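Long-range contacts in membrane lipoprotein family protein (Aeropyrum pernix, PDB 4PEV), which binds adenosine and is probably a BMP-family (PnrA-like) solute-binding lipoprotein that delivers nucleosides to an ABC transporter: residues V250-A255 and F277-D282; I293-L298 and L331-E336. All blocks are in the same frame, centred on the assembly; numbering follows the deposited sequence.

Both contacts belong to the mixed six-stranded sheet of one lobe of this two-lobed binding protein. Strand 248-254 comes first in the chain. Helix 258-271 then leads back to strand 277-282, and interaction 1 closes this beta-alpha-beta loop. The next strand, 293-299, lies beside 277-282, with Gly-280 N 2.8 Å from Ile-295 O. The chain next forms helix 301-313 and visits the other sheet as strand 320-324. It returns as strand 331-333, and interaction 2 closes this longer excursion at the edge of the sheet. The two contacts follow in series, neither nested nor crossed. With the pairing of 277-282 and 293-299 between them, they make four consecutive strands of the sheet.

Interaction 1. Residues V250-A255 and F277-D282; sequences VFYGVA and FSIGQD. With ADN (adenosine), chain F.
Val-250, Phe-251 and Tyr-252 pair with Phe-277, Ser-278 and Ile-279 in parallel register. The strand axes come within 4.5 Å, at 19° between their directions. Phe-251 uses both its backbone N and O. Phe-251 N donates to Phe-277 O (2.9 Å). Phe-251 O accepts from Ile-279 N (2.8 Å). Gly-253 N continues the ladder to Ile-279 O (2.9 Å).

Val-250, Tyr-252 and Ile-279 share one face of the sheet. Ile-279 reaches both neighbours with different branches. Ile-279 CD1 meets Val-250 CG1 at 3.8 Å, while Ile-279 CG2 lies 3.6 Å from Tyr-252 CD1. The Tyr-252 ring crosses Ile-279 at about a right angle. With CG anti to the backbone N (chi1 -171°), the ring extends towards Gln-281, and Gly-280 O lies at its edge. Val-254 CG2 rests over one ring face, towards the rim.

The C-terminal ends of the strands form part of the adenosine pocket. Asp-282 grips the ribose with both carboxylate oxygens: OD1 accepts from O3' of adenosine (2.5 Å), and OD2 from O5' (2.9 Å). This fixes the sugar at two hydroxyls. Lys-299, Gly-256 and Asp-142 supply further hydrogen bonds to the ligand.

Phe-251 and Ser-278 face helix 258-271, the connection of this beta-alpha-beta unit. On the other face, Val-250 and Tyr-252 pack against helix 159-181, and Tyr-252 and Val-254 meet helix 196-214. Strands 186-191 and 293-299 flank the pair within the sheet, and Ile-279 touches Ile-295 on the second of them.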
ATOM      1  N   VAL C 250       3.012  -6.274 -16.384  1.00 24.24           N
ATOM      2  CA  VAL C 250       3.040  -5.167 -15.462  1.00 24.28           C
ATOM      3  C   VAL C 250       2.522  -5.664 -14.128  1.00 24.25           C
ATOM      4  O   VAL C 250       1.424  -6.227 -14.054  1.00 24.18           O
ATOM      5  CB  VAL C 250       2.157  -4.036 -15.961  1.00 25.19           C
ATOM      6  CG1 VAL C 250       2.288  -2.827 -15.042  1.00 25.99           C
ATOM      7  CG2 VAL C 250       2.535  -3.692 -17.399  1.00 25.51           C
ATOM      8  N   PHE C 251       3.304  -5.424 -13.078  1.00 24.23           N
ATOM      9  CA  PHE C 251       3.156  -6.111 -11.803  1.00 24.24           C
ATOM     10  C   PHE C 251       3.011  -5.171 -10.623  1.00 25.33           C
ATOM     11  O   PHE C 251       4.016  -4.652 -10.135  1.00 25.35           O
ATOM     12  CB  PHE C 251       4.399  -6.941 -11.551  1.00 24.14           C
ATOM     13  CG  PHE C 251       4.422  -8.222 -12.289  1.00 23.67           C
ATOM     14  CD1 PHE C 251       4.970  -8.289 -13.545  1.00 23.49           C
ATOM     15  CD2 PHE C 251       3.907  -9.360 -11.711  1.00 23.82           C
ATOM     16  CE1 PHE C 251       5.016  -9.476 -14.229  1.00 24.07           C
ATOM     17  CE2 PHE C 251       3.929 -10.554 -12.388  1.00 24.55           C
ATOM     18  CZ  PHE C 251       4.489 -10.616 -13.655  1.00 24.61           C
ATOM     19  N   TYR C 252       1.782  -5.001 -10.130  1.00 25.81           N
ATOM     20  CA  TYR C 252       1.512  -4.156  -8.956  1.00 25.46           C
ATOM     21  C   TYR C 252       1.758  -4.909  -7.660  1.00 26.22           C
ATOM     22  O   TYR C 252       1.164  -5.957  -7.420  1.00 27.98           O
ATOM     23  CB  TYR C 252       0.060  -3.684  -8.998  1.00 24.63           C
ATOM     24  CG  TYR C 252      -0.332  -2.648  -7.994  1.00 23.84           C
ATOM     25  CD1 TYR C 252       0.596  -1.772  -7.439  1.00 24.42           C
ATOM     26  CD2 TYR C 252      -1.669  -2.495  -7.644  1.00 24.96           C
ATOM     27  CE1 TYR C 252       0.196  -0.799  -6.530  1.00 25.32           C
ATOM     28  CE2 TYR C 252      -2.089  -1.521  -6.746  1.00 24.58           C
ATOM     29  CZ  TYR C 252      -1.158  -0.680  -6.189  1.00 24.94           C
ATOM     30  OH  TYR C 252      -1.582   0.271  -5.295  1.00 25.48           O
ATOM     31  N   GLY C 253       2.604  -4.362  -6.801  1.00 26.94           N
ATOM     32  CA  GLY C 253       2.961  -5.034  -5.549  1.00 27.10           C
ATOM     33  C   GLY C 253       2.060  -4.668  -4.397  1.00 26.57           C
ATOM     34  O   GLY C 253       2.176  -3.595  -3.848  1.00 26.84           O
ATOM     35  N   VAL C 254       1.162  -5.568  -4.023  1.00 27.36           N
ATOM     36  CA  VAL C 254       0.213  -5.286  -2.948  1.00 27.81           C
ATOM     37  C   VAL C 254       0.314  -6.330  -1.818  1.00 27.05           C
ATOM     38  O   VAL C 254      -0.692  -6.772  -1.265  1.00 26.61           O
ATOM     39  CB  VAL C 254      -1.242  -5.211  -3.476  1.00 28.50           C
ATOM     40  CG1 VAL C 254      -2.096  -4.384  -2.529  1.00 29.80           C
ATOM     41  CG2 VAL C 254      -1.302  -4.604  -4.869  1.00 28.88           C
ATOM     42  N   ALA C 255       1.538  -6.660  -1.423  1.00 25.88           N
ATOM     43  CA  ALA C 255       1.777  -7.787  -0.527  1.00 24.90           C
ATOM     44  C   ALA C 255       2.890  -7.576   0.513  1.00 23.69           C
ATOM     45  O   ALA C 255       3.516  -8.543   0.954  1.00 23.82           O
ATOM     46  CB  ALA C 255       2.079  -9.015  -1.370  1.00 25.40           C
ATOM     47  N   PHE C 277       7.495  -4.546 -16.123  1.00 27.04           N
ATOM     48  CA  PHE C 277       7.690  -3.499 -15.126  1.00 29.18           C
ATOM     49  C   PHE C 277       6.955  -3.799 -13.831  1.00 29.12           C
ATOM     50  O   PHE C 277       5.927  -4.468 -13.842  1.00 29.36           O
ATOM     51  CB  PHE C 277       7.204  -2.162 -15.679  1.00 31.20           C
ATOM     52  CG  PHE C 277       7.983  -1.684 -16.865  1.00 32.76           C
ATOM     53  CD1 PHE C 277       9.176  -1.001 -16.695  1.00 34.02           C
ATOM     54  CD2 PHE C 277       7.522  -1.917 -18.154  1.00 34.07           C
ATOM     55  CE1 PHE C 277       9.899  -0.565 -17.797  1.00 35.02           C
ATOM     56  CE2 PHE C 277       8.241  -1.483 -19.257  1.00 34.12           C
ATOM     57  CZ  PHE C 277       9.429  -0.806 -19.075  1.00 34.34           C
ATOM     58  N   SER C 278       7.490  -3.296 -12.722  1.00 28.31           N
ATOM     59  CA  SER C 278       6.879  -3.473 -11.423  1.00 28.29           C
ATOM     60  C   SER C 278       6.342  -2.130 -10.942  1.00 29.89           C
ATOM     61  O   SER C 278       6.793  -1.071 -11.382  1.00 32.03           O
ATOM     62  CB  SER C 278       7.900  -4.019 -10.416  1.00 28.45           C
ATOM     63  OG  SER C 278       8.357  -5.322 -10.756  1.00 28.35           O
ATOM     64  N   ILE C 279       5.381  -2.187 -10.030  1.00 30.91           N
ATOM     65  CA  ILE C 279       4.809  -1.005  -9.399  1.00 31.51           C
ATOM     66  C   ILE C 279       4.818  -1.138  -7.862  1.00 30.51           C
ATOM     67  O   ILE C 279       4.231  -2.070  -7.305  1.00 29.47           O
ATOM     68  CB  ILE C 279       3.376  -0.762  -9.901  1.00 33.20           C
ATOM     69  CG1 ILE C 279       3.384  -0.712 -11.445  1.00 36.06           C
ATOM     70  CG2 ILE C 279       2.791   0.497  -9.255  1.00 32.54           C
ATOM     71  CD1 ILE C 279       2.052  -0.383 -12.105  1.00 36.89           C
ATOM     72  N   GLY C 280       5.487  -0.193  -7.197  1.00 29.44           N
ATOM     73  CA  GLY C 280       5.669  -0.225  -5.749  1.00 28.99           C
ATOM     74  C   GLY C 280       4.441   0.201  -4.983  1.00 28.07           C
ATOM     75  O   GLY C 280       3.542   0.827  -5.538  1.00 29.58           O
ATOM     76  N   GLN C 281       4.392  -0.148  -3.706  1.00 27.54           N
ATOM     77  CA  GLN C 281       3.281   0.264  -2.857  1.00 28.53           C
ATOM     78  C   GLN C 281       3.755   0.612  -1.452  1.00 29.04           C
ATOM     79  O   GLN C 281       4.681  -0.015  -0.930  1.00 29.42           O
ATOM     80  CB  GLN C 281       2.189  -0.818  -2.813  1.00 28.42           C
ATOM     81  CG  GLN C 281       0.932  -0.476  -2.016  1.00 28.23           C
ATOM     82  CD  GLN C 281       0.281   0.850  -2.414  1.00 29.86           C
ATOM     83  OE1 GLN C 281       0.100   1.160  -3.604  1.00 29.67           O
ATOM     84  NE2 GLN C 281      -0.085   1.643  -1.405  1.00 30.32           N
ATOM     85  N   ASP C 282       3.101   1.629  -0.882  1.00 29.66           N
ATOM     86  CA  ASP C 282       3.239   2.085   0.514  1.00 30.13           C
ATOM     87  C   ASP C 282       4.310   3.144   0.560  1.00 29.36           C
ATOM     88  O   ASP C 282       3.987   4.324   0.696  1.00 31.35           O
ATOM     89  CB  ASP C 282       3.457   0.937   1.524  1.00 30.47           C
ATOM     90  CG  ASP C 282       2.264  -0.020   1.581  1.00 31.82           C
ATOM     91  OD1 ASP C 282       1.121   0.507   1.566  1.00 33.51           O
ATOM     92  OD2 ASP C 282       2.451  -1.274   1.630  1.00 29.33           O
TER
HETATM   93  O5' ADN F 501       1.811  -3.944   0.820  1.00 24.76           O
HETATM   94  C5' ADN F 501       0.460  -3.742   0.360  1.00 24.46           C
HETATM   95  C4' ADN F 501      -0.595  -3.589   1.460  1.00 25.00           C
HETATM   96  O4' ADN F 501      -0.749  -4.785   2.228  1.00 25.17           O
HETATM   97  C3' ADN F 501      -0.355  -2.505   2.508  1.00 25.42           C
HETATM   98  O3' ADN F 501      -0.712  -1.202   2.033  1.00 24.73           O
HETATM   99  C2' ADN F 501      -1.215  -2.990   3.670  1.00 25.15           C
HETATM  100  O2' ADN F 501      -2.597  -2.628   3.541  1.00 24.87           O
HETATM  101  C1' ADN F 501      -1.079  -4.487   3.581  1.00 25.20           C
HETATM  102  N9  ADN F 501       0.015  -4.976   4.441  1.00 26.41           N
HETATM  103  C8  ADN F 501       1.342  -4.968   4.172  1.00 26.73           C
HETATM  104  N7  ADN F 501       2.056  -5.515   5.192  1.00 27.31           N
HETATM  105  C5  ADN F 501       1.158  -5.888   6.128  1.00 28.16           C
HETATM  106  C6  ADN F 501       1.196  -6.525   7.462  1.00 28.08           C
HETATM  107  N6  ADN F 501       2.378  -6.875   8.004  1.00 28.70           N
HETATM  108  N1  ADN F 501       0.025  -6.728   8.116  1.00 28.31           N
HETATM  109  C2  ADN F 501      -1.167  -6.371   7.592  1.00 27.77           C
HETATM  110  N3  ADN F 501      -1.278  -5.790   6.391  1.00 28.04           N
HETATM  111  C4  ADN F 501      -0.180  -5.525   5.631  1.00 27.80           C

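Interaction 2. Residues I293-L298 and L331-E336; sequences IIISGL and LGLSDE
Leu-298 and Gly-332 form an antiparallel hydrogen-bonded pair. Leu-298 N donates to Gly-332 O (2.8 Å). The return bond, from Gly-332 N to Leu-298 O, is weak at 3.3 Å. Gly-297 and Leu-333 make the adjoining non-hydrogen-bonded pair. Beyond it, Ser-334 N donates to Ser-296 O (3.0 Å). Leu-333 CA adds a C-H...O contact to the same oxygen.

The two buried serines, Ser-296 and Ser-334, pack CB to CB at 4.0 Å. Their hydroxyls are hydrogen-bonded to the two carboxylate oxygens of Glu-286: Ser-296 OG to OE1 and Ser-334 OG to OE2. Ser-296 OG is also hydrogen-bonded to Gln-285 N. Arg-369 NH1 serves Ser-334 O. Asp-335 is the N-cap of helix 336-348, and its OD1 accepts from Ile-338 N.

Leu-298 lays CD1 against the Leu-333 carbonyl, 3.6 Å from its O, and also touches Ile-338. With an alanine here, the isobutyl group is gone, and a gap is likely to open between the Leu-333 carbonyl and Ile-338. On the opposite face from Leu-298, Ile-295 CD1 approaches Leu-333 CD1 at 4.3 Å.

Strand 331-333 is thus a short antiparallel edge strand added to the otherwise parallel sheet of a periplasmic-binding-protein lobe, close to Lys-299 of the adenosine site.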
ATOM      1  N   ILE C 293      11.205  -0.841 -11.677  1.00 26.23           N
ATOM      2  CA  ILE C 293      10.207  -0.330 -10.734  1.00 26.00           C
ATOM      3  C   ILE C 293       9.894   1.088 -11.144  1.00 25.25           C
ATOM      4  O   ILE C 293      10.565   2.019 -10.745  1.00 24.86           O
ATOM      5  CB  ILE C 293      10.670  -0.413  -9.259  1.00 24.97           C
ATOM      6  CG1 ILE C 293      11.041  -1.857  -8.929  1.00 25.58           C
ATOM      7  CG2 ILE C 293       9.562   0.025  -8.308  1.00 23.77           C
ATOM      8  CD1 ILE C 293      11.787  -2.035  -7.621  1.00 26.15           C
ATOM      9  N   ILE C 294       8.858   1.238 -11.950  1.00 25.98           N
ATOM     10  CA  ILE C 294       8.637   2.488 -12.677  1.00 26.91           C
ATOM     11  C   ILE C 294       7.871   3.550 -11.865  1.00 26.12           C
ATOM     12  O   ILE C 294       8.019   4.737 -12.115  1.00 26.49           O
ATOM     13  CB  ILE C 294       7.952   2.183 -14.026  1.00 27.80           C
ATOM     14  CG1 ILE C 294       8.217   3.291 -15.041  1.00 28.86           C
ATOM     15  CG2 ILE C 294       6.462   1.932 -13.846  1.00 29.19           C
ATOM     16  CD1 ILE C 294       7.506   3.075 -16.362  1.00 28.90           C
ATOM     17  N   ILE C 295       7.075   3.120 -10.891  1.00 26.10           N
ATOM     18  CA  ILE C 295       6.246   4.023 -10.104  1.00 27.36           C
ATOM     19  C   ILE C 295       5.778   3.319  -8.840  1.00 28.11           C
ATOM     20  O   ILE C 295       5.860   2.105  -8.748  1.00 28.98           O
ATOM     21  CB  ILE C 295       5.026   4.525 -10.924  1.00 27.79           C
ATOM     22  CG1 ILE C 295       4.407   5.776 -10.290  1.00 28.70           C
ATOM     23  CG2 ILE C 295       3.976   3.434 -11.078  1.00 27.44           C
ATOM     24  CD1 ILE C 295       3.829   6.744 -11.303  1.00 29.66           C
ATOM     25  N   SER C 296       5.292   4.073  -7.862  1.00 29.81           N
ATOM     26  CA  SER C 296       4.803   3.484  -6.618  1.00 30.81           C
ATOM     27  C   SER C 296       3.526   4.164  -6.155  1.00 31.94           C
ATOM     28  O   SER C 296       3.437   5.402  -6.150  1.00 33.39           O
ATOM     29  CB  SER C 296       5.871   3.590  -5.509  1.00 30.33           C
ATOM     30  OG  SER C 296       7.100   2.975  -5.894  1.00 30.04           O
ATOM     31  N   GLY C 297       2.538   3.364  -5.765  1.00 33.28           N
ATOM     32  CA  GLY C 297       1.405   3.889  -5.001  1.00 34.76           C
ATOM     33  C   GLY C 297       1.892   4.232  -3.601  1.00 35.91           C
ATOM     34  O   GLY C 297       2.637   3.460  -3.000  1.00 38.35           O
ATOM     35  N   LEU C 298       1.501   5.386  -3.074  1.00 36.25           N
ATOM     36  CA  LEU C 298       1.953   5.792  -1.741  1.00 36.41           C
ATOM     37  C   LEU C 298       0.831   5.683  -0.766  1.00 35.64           C
ATOM     38  O   LEU C 298      -0.296   6.013  -1.086  1.00 36.23           O
ATOM     39  CB  LEU C 298       2.433   7.237  -1.717  1.00 36.69           C
ATOM     40  CG  LEU C 298       3.599   7.557  -2.630  1.00 37.10           C
ATOM     41  CD1 LEU C 298       3.767   9.065  -2.690  1.00 38.45           C
ATOM     42  CD2 LEU C 298       4.866   6.875  -2.142  1.00 37.88           C
ATOM     43  N   LEU C 331      -2.927   9.423   0.394  1.00 41.04           N
ATOM     44  CA  LEU C 331      -2.546   8.547  -0.712  1.00 39.10           C
ATOM     45  C   LEU C 331      -2.005   9.398  -1.859  1.00 37.49           C
ATOM     46  O   LEU C 331      -2.323  10.575  -1.966  1.00 39.71           O
ATOM     47  CB  LEU C 331      -3.756   7.732  -1.176  1.00 36.86           C
ATOM     48  CG  LEU C 331      -4.484   6.965  -0.076  1.00 35.97           C
ATOM     49  CD1 LEU C 331      -5.715   6.291  -0.657  1.00 35.87           C
ATOM     50  CD2 LEU C 331      -3.570   5.938   0.590  1.00 37.53           C
ATOM     51  N   GLY C 332      -1.176   8.809  -2.706  1.00 36.38           N
ATOM     52  CA  GLY C 332      -0.630   9.530  -3.839  1.00 36.35           C
ATOM     53  C   GLY C 332       0.184   8.626  -4.729  1.00 36.81           C
ATOM     54  O   GLY C 332       0.269   7.425  -4.478  1.00 38.39           O
ATOM     55  N   LEU C 333       0.753   9.205  -5.786  1.00 37.22           N
ATOM     56  CA  LEU C 333       1.738   8.527  -6.612  1.00 36.20           C
ATOM     57  C   LEU C 333       3.103   9.129  -6.373  1.00 38.13           C
ATOM     58  O   LEU C 333       3.258  10.289  -5.985  1.00 37.32           O
ATOM     59  CB  LEU C 333       1.408   8.653  -8.096  1.00 36.07           C
ATOM     60  CG  LEU C 333       0.116   8.012  -8.606  1.00 36.03           C
ATOM     61  CD1 LEU C 333      -0.031   8.300 -10.084  1.00 36.15           C
ATOM     62  CD2 LEU C 333       0.095   6.511  -8.377  1.00 36.64           C
ATOM     63  N   SER C 334       4.093   8.302  -6.641  1.00 40.37           N
ATOM     64  CA  SER C 334       5.487   8.631  -6.500  1.00 41.39           C
ATOM     65  C   SER C 334       5.913   9.729  -7.493  1.00 43.42           C
ATOM     66  O   SER C 334       5.830   9.518  -8.696  1.00 43.05           O
ATOM     67  CB  SER C 334       6.247   7.330  -6.777  1.00 41.56           C
ATOM     68  OG  SER C 334       7.602   7.415  -6.439  1.00 43.61           O
ATOM     69  N   ASP C 335       6.372  10.887  -7.002  1.00 46.73           N
ATOM     70  CA  ASP C 335       6.971  11.941  -7.866  1.00 47.43           C
ATOM     71  C   ASP C 335       8.502  12.105  -7.648  1.00 46.24           C
ATOM     72  O   ASP C 335       9.092  11.371  -6.875  1.00 43.71           O
ATOM     73  CB  ASP C 335       6.239  13.274  -7.650  1.00 50.80           C
ATOM     74  CG  ASP C 335       6.594  13.935  -6.325  1.00 53.78           C
ATOM     75  OD1 ASP C 335       7.668  13.620  -5.788  1.00 58.30           O
ATOM     76  OD2 ASP C 335       5.813  14.774  -5.819  1.00 53.22           O
ATOM     77  N   GLU C 336       9.134  13.075  -8.312  1.00 48.93           N
ATOM     78  CA  GLU C 336      10.608  13.284  -8.230  1.00 49.33           C
ATOM     79  C   GLU C 336      11.157  13.327  -6.812  1.00 47.48           C
ATOM     80  O   GLU C 336      12.076  12.595  -6.471  1.00 47.25           O
ATOM     81  CB  GLU C 336      11.044  14.594  -8.916  1.00 52.28           C
ATOM     82  CG  GLU C 336      11.118  14.571 -10.441  1.00 55.38           C
ATOM     83  CD  GLU C 336       9.779  14.871 -11.131  1.00 58.67           C
ATOM     84  OE1 GLU C 336       9.821  15.437 -12.249  1.00 56.62           O
ATOM     85  OE2 GLU C 336       8.690  14.547 -10.571  1.00 56.89           O
TER